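Local structure of 2-nitrobenzoate nitroreductase (4Z85) at residues A[52-57]-A[142-147]; A[125-130]-A[159-164]. The protein reduces the nitro group of 2-nitrobenzoate, probably with bound FMN as its cofactor. All blocks are in the same frame, centred on the assembly; numbering follows the deposited sequence.

How the contacts relate
Contact 1 and contact 2 lie on the same antiparallel barrel, with centres about 13 Å apart. Strand 153-165 connects them. It supplies residues 159-164 to contact 2 and runs between strands 55-62 and 137-150, which carry most of contact 1. The backbone joins it on both flanks. Lys142 O is 2.8 Å from Glu159 N, and Pro55 O is 2.9 Å from Ile160 N; both are probable hydrogen bonds. Leu56 CD2 also packs on Glu159 CB at 3.6 Å. Along the chain the four segments alternate. Both contacts reach the second subunit. Contact 1 spans the wall across its middle strand and contact 2 lays a loop against that strand, in a fold that probably binds FMN.

Contact 1. Residues A[52-57]-A[142-147]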
# COMPACT_ATOMS: atom_id res chain seq x y z
N GLU A 52 11.99 2.42 7.87
CA GLU A 52 13.33 2.54 7.26
C GLU A 52 14.47 2.05 8.16
O GLU A 52 15.58 1.87 7.68
CB GLU A 52 13.61 3.99 6.84
CG GLU A 52 13.71 4.98 7.98
CD GLU A 52 12.50 5.88 8.08
OE1 GLU A 52 11.46 5.56 7.46
OE2 GLU A 52 12.59 6.93 8.76
N ASP A 53 14.18 1.81 9.44
CA ASP A 53 15.22 1.41 10.41
C ASP A 53 14.71 0.34 11.39
O ASP A 53 14.22 0.67 12.46
CB ASP A 53 15.71 2.64 11.18
CG ASP A 53 16.77 2.30 12.22
OD1 ASP A 53 17.44 1.27 12.06
OD2 ASP A 53 16.92 3.08 13.19
N PRO A 54 14.83 -0.94 11.02
CA PRO A 54 15.39 -1.45 9.77
C PRO A 54 14.43 -1.26 8.58
O PRO A 54 13.24 -1.08 8.83
CB PRO A 54 15.59 -2.94 10.07
CG PRO A 54 14.56 -3.25 11.05
CD PRO A 54 14.41 -2.03 11.91
N PRO A 55 14.94 -1.28 7.34
CA PRO A 55 14.12 -1.04 6.15
C PRO A 55 13.20 -2.24 5.87
O PRO A 55 13.61 -3.20 5.22
CB PRO A 55 15.15 -0.86 5.03
CG PRO A 55 16.33 -1.63 5.49
CD PRO A 55 16.36 -1.47 6.99
N LEU A 56 11.97 -2.17 6.39
CA LEU A 56 11.07 -3.32 6.34
C LEU A 56 9.82 -2.99 5.53
O LEU A 56 9.38 -1.83 5.50
CB LEU A 56 10.62 -3.73 7.74
CG LEU A 56 11.68 -4.18 8.75
CD1 LEU A 56 10.98 -4.78 9.98
CD2 LEU A 56 12.63 -5.18 8.14
N PHE A 57 9.27 -4.04 4.94
CA PHE A 57 7.97 -3.96 4.25
C PHE A 57 7.15 -5.20 4.56
O PHE A 57 7.67 -6.19 5.08
CB PHE A 57 8.16 -3.82 2.72
CG PHE A 57 8.89 -4.98 2.12
CD1 PHE A 57 8.20 -6.11 1.69
CD2 PHE A 57 10.27 -4.96 2.02
CE1 PHE A 57 8.88 -7.20 1.16
CE2 PHE A 57 10.97 -6.05 1.49
CZ PHE A 57 10.27 -7.17 1.06
N LYS A 142 15.77 -9.94 2.22
CA LYS A 142 15.86 -11.08 3.10
C LYS A 142 14.61 -11.15 3.95
O LYS A 142 13.98 -10.14 4.25
CB LYS A 142 17.11 -10.99 3.98
CG LYS A 142 18.39 -11.09 3.16
CD LYS A 142 19.63 -10.96 4.05
CE LYS A 142 20.90 -11.39 3.32
NZ LYS A 142 22.11 -11.26 4.20
N LEU A 143 14.25 -12.37 4.33
CA LEU A 143 13.10 -12.57 5.19
C LEU A 143 13.38 -12.03 6.58
O LEU A 143 14.37 -12.39 7.20
CB LEU A 143 12.75 -14.06 5.28
CG LEU A 143 11.53 -14.36 6.16
CD1 LEU A 143 10.26 -13.74 5.54
CD2 LEU A 143 11.35 -15.86 6.38
N TYR A 144 12.50 -11.16 7.06
CA TYR A 144 12.59 -10.70 8.42
C TYR A 144 11.78 -11.60 9.33
O TYR A 144 12.28 -12.14 10.32
CB TYR A 144 12.11 -9.26 8.52
CG TYR A 144 12.43 -8.60 9.84
CD1 TYR A 144 13.68 -8.04 10.05
CD2 TYR A 144 11.50 -8.55 10.87
CE1 TYR A 144 13.98 -7.41 11.24
CE2 TYR A 144 11.79 -7.93 12.07
CZ TYR A 144 13.04 -7.36 12.25
OH TYR A 144 13.33 -6.74 13.44
N LYS A 145 10.50 -11.78 8.98
CA LYS A 145 9.64 -12.63 9.80
C LYS A 145 8.35 -12.94 9.07
O LYS A 145 7.85 -12.11 8.33
CB LYS A 145 9.31 -11.94 11.13
CG LYS A 145 8.16 -12.55 11.91
CD LYS A 145 8.48 -12.60 13.38
CE LYS A 145 7.89 -11.42 14.10
NZ LYS A 145 8.34 -11.41 15.53
N ILE A 146 7.80 -14.13 9.30
CA ILE A 146 6.45 -14.40 8.79
C ILE A 146 5.50 -14.42 9.97
O ILE A 146 5.77 -15.06 10.98
CB ILE A 146 6.38 -15.71 8.02
CG1 ILE A 146 7.24 -15.61 6.76
CG2 ILE A 146 4.94 -16.03 7.62
CD1 ILE A 146 7.29 -16.85 5.97
N ILE A 147 4.42 -13.66 9.87
CA ILE A 147 3.36 -13.76 10.85
C ILE A 147 2.19 -14.45 10.19
O ILE A 147 1.65 -13.95 9.22
CB ILE A 147 2.90 -12.38 11.38
CG1 ILE A 147 4.02 -11.71 12.19
CG2 ILE A 147 1.66 -12.53 12.24
CD1 ILE A 147 3.66 -10.36 12.73
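Leu56 is hydrogen-bonded through its backbone to Met50, while its side chain meets Tyr144 in a purely apolar contact. The two side chains cross at about a right angle. Leu56 CD1 sits over the centre of the Tyr144 ring, 3.8 Å from the centroid and only 8° off the ring normal, a CH-pi contact. The other methyl, Leu56 CD2, covers the inner end of the same face and lies 3.6 Å from Tyr144 CD1. At Tyr144 a chi1 of -168° swings the ring away from the backbone N and across to the leucine. Pro54, which follows a cis peptide bond, adds a looser touch from an oblique direction, with its CG 4.2 Å from Tyr144 CE1. An alanine at Leu56 would remove both methyls and would probably leave this ring face without its apolar cover and the ring freer to turn. Strand 153-165 runs between the two strands in the sheet, and the leucine and tyrosine meet across it. Leu56 also packs on Phe149 of the second subunit. Tyr144 and Lys145 both face Phe157, forming a classic beta bulge in the antiparallel barrel of this flavin reductase-like domain.

Contact 2. Residues A[125-130]-A[159-164]; sequences TTIDVP and EIVAMY
Thr126 holds OG1 between its backbone N and carbonyl carbon (chi1 63°). At Val161 a chi1 of -57° puts CG1 beside the backbone N and opposite the carbonyl carbon, leaving CG2 between the two. These rotations bring the two groups together: Thr126 OG1 lies 3.1 Å from Val161 CG2, tight packing of oxygen against methyl and not a bond. Thr126 CG2 lies 3.8 Å from Ala162 CB. The threonine therefore touches two consecutive residues of the strand, mainly OG1 to the first and CG2 to the second. Ile127 adds a looser apolar contact, CG2 to Val161 CG2 at 4.5 Å. The hydroxyl of Thr126 is satisfied by a hydrogen bond to Glu140 OE1, and the other carboxylate oxygen, OE2, accepts from Thr125 N. One glutamate of strand 137-150 thus holds Thr125 and Thr126 of the loop between strands 121-122 and 131-132. Val161 and Ala162 both face Glu140 as a classic beta bulge, which helps explain why both side chains meet Thr126. Ile127 packs on strand 86-90 and Val129 on strand 28-33. On the strand side, Ala162, Met163 and Tyr164 pair antiparallel with a strand of the second subunit, extending the sheet across the interface.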
# COMPACT_ATOMS: atom_id res chain seq x y z
N THR A 125 22.85 -9.06 -6.60
CA THR A 125 24.18 -8.83 -6.04
C THR A 125 24.35 -9.39 -4.63
O THR A 125 25.35 -10.05 -4.33
CB THR A 125 24.50 -7.32 -6.02
OG1 THR A 125 24.55 -6.84 -7.37
CG2 THR A 125 25.84 -7.06 -5.36
N THR A 126 23.38 -9.13 -3.76
CA THR A 126 23.50 -9.50 -2.36
C THR A 126 22.81 -10.81 -1.99
O THR A 126 22.95 -11.29 -0.86
CB THR A 126 22.91 -8.41 -1.45
OG1 THR A 126 21.50 -8.29 -1.72
CG2 THR A 126 23.60 -7.08 -1.71
N ILE A 127 22.05 -11.37 -2.92
CA ILE A 127 21.31 -12.59 -2.63
C ILE A 127 21.29 -13.49 -3.85
O ILE A 127 21.74 -13.10 -4.93
CB ILE A 127 19.84 -12.30 -2.20
CG1 ILE A 127 19.13 -11.45 -3.25
CG2 ILE A 127 19.78 -11.61 -0.84
CD1 ILE A 127 17.66 -11.26 -2.97
N ASP A 128 20.75 -14.69 -3.69
CA ASP A 128 20.77 -15.69 -4.76
C ASP A 128 19.59 -15.58 -5.71
O ASP A 128 19.70 -15.95 -6.88
CB ASP A 128 20.80 -17.09 -4.15
CG ASP A 128 22.09 -17.37 -3.40
OD1 ASP A 128 23.15 -16.88 -3.84
OD2 ASP A 128 22.03 -18.07 -2.36
N VAL A 129 18.46 -15.08 -5.22
CA VAL A 129 17.27 -14.95 -6.06
C VAL A 129 17.49 -13.83 -7.07
O VAL A 129 17.92 -12.74 -6.71
CB VAL A 129 16.01 -14.66 -5.21
CG1 VAL A 129 14.77 -14.56 -6.10
CG2 VAL A 129 15.82 -15.75 -4.17
N PRO A 130 17.21 -14.11 -8.35
CA PRO A 130 17.39 -13.13 -9.42
C PRO A 130 16.22 -12.16 -9.52
O PRO A 130 15.12 -12.48 -9.06
CB PRO A 130 17.47 -14.00 -10.67
CG PRO A 130 16.56 -15.13 -10.36
CD PRO A 130 16.74 -15.40 -8.88
N GLU A 159 13.06 -7.58 4.71
CA GLU A 159 14.01 -6.49 4.91
C GLU A 159 14.75 -6.22 3.61
O GLU A 159 15.25 -7.14 2.97
CB GLU A 159 15.01 -6.84 6.03
CG GLU A 159 16.10 -5.77 6.19
CD GLU A 159 17.03 -6.08 7.34
OE1 GLU A 159 16.79 -7.09 8.03
OE2 GLU A 159 18.00 -5.31 7.53
N ILE A 160 14.76 -4.96 3.21
CA ILE A 160 15.48 -4.57 2.01
C ILE A 160 16.97 -4.51 2.31
O ILE A 160 17.40 -3.74 3.16
CB ILE A 160 15.02 -3.20 1.50
CG1 ILE A 160 13.51 -3.19 1.32
CG2 ILE A 160 15.73 -2.86 0.19
CD1 ILE A 160 12.94 -1.80 1.15
N VAL A 161 17.76 -5.32 1.61
CA VAL A 161 19.20 -5.26 1.84
C VAL A 161 19.88 -4.46 0.75
O VAL A 161 20.89 -3.80 1.02
CB VAL A 161 19.82 -6.66 1.96
CG1 VAL A 161 19.13 -7.42 3.08
CG2 VAL A 161 19.71 -7.42 0.67
N ALA A 162 19.32 -4.48 -0.46
CA ALA A 162 19.86 -3.60 -1.50
C ALA A 162 18.82 -3.28 -2.56
O ALA A 162 17.80 -3.94 -2.63
CB ALA A 162 21.10 -4.22 -2.16
N MET A 163 19.07 -2.26 -3.38
CA MET A 163 18.16 -1.93 -4.47
C MET A 163 18.85 -1.87 -5.84
O MET A 163 19.96 -1.35 -5.95
CB MET A 163 17.47 -0.60 -4.21
CG MET A 163 16.62 -0.53 -2.94
SD MET A 163 15.71 1.03 -2.87
CE MET A 163 14.94 0.95 -1.24
N TYR A 164 18.17 -2.39 -6.85
CA TYR A 164 18.54 -2.20 -8.25
C TYR A 164 17.67 -1.12 -8.89
O TYR A 164 16.45 -1.15 -8.74
CB TYR A 164 18.41 -3.49 -9.04
CG TYR A 164 18.30 -3.25 -10.53
CD1 TYR A 164 19.43 -2.99 -11.29
CD2 TYR A 164 17.06 -3.26 -11.17
CE1 TYR A 164 19.33 -2.76 -12.65
CE2 TYR A 164 16.96 -3.03 -12.53
CZ TYR A 164 18.10 -2.78 -13.26
OH TYR A 164 18.00 -2.56 -14.61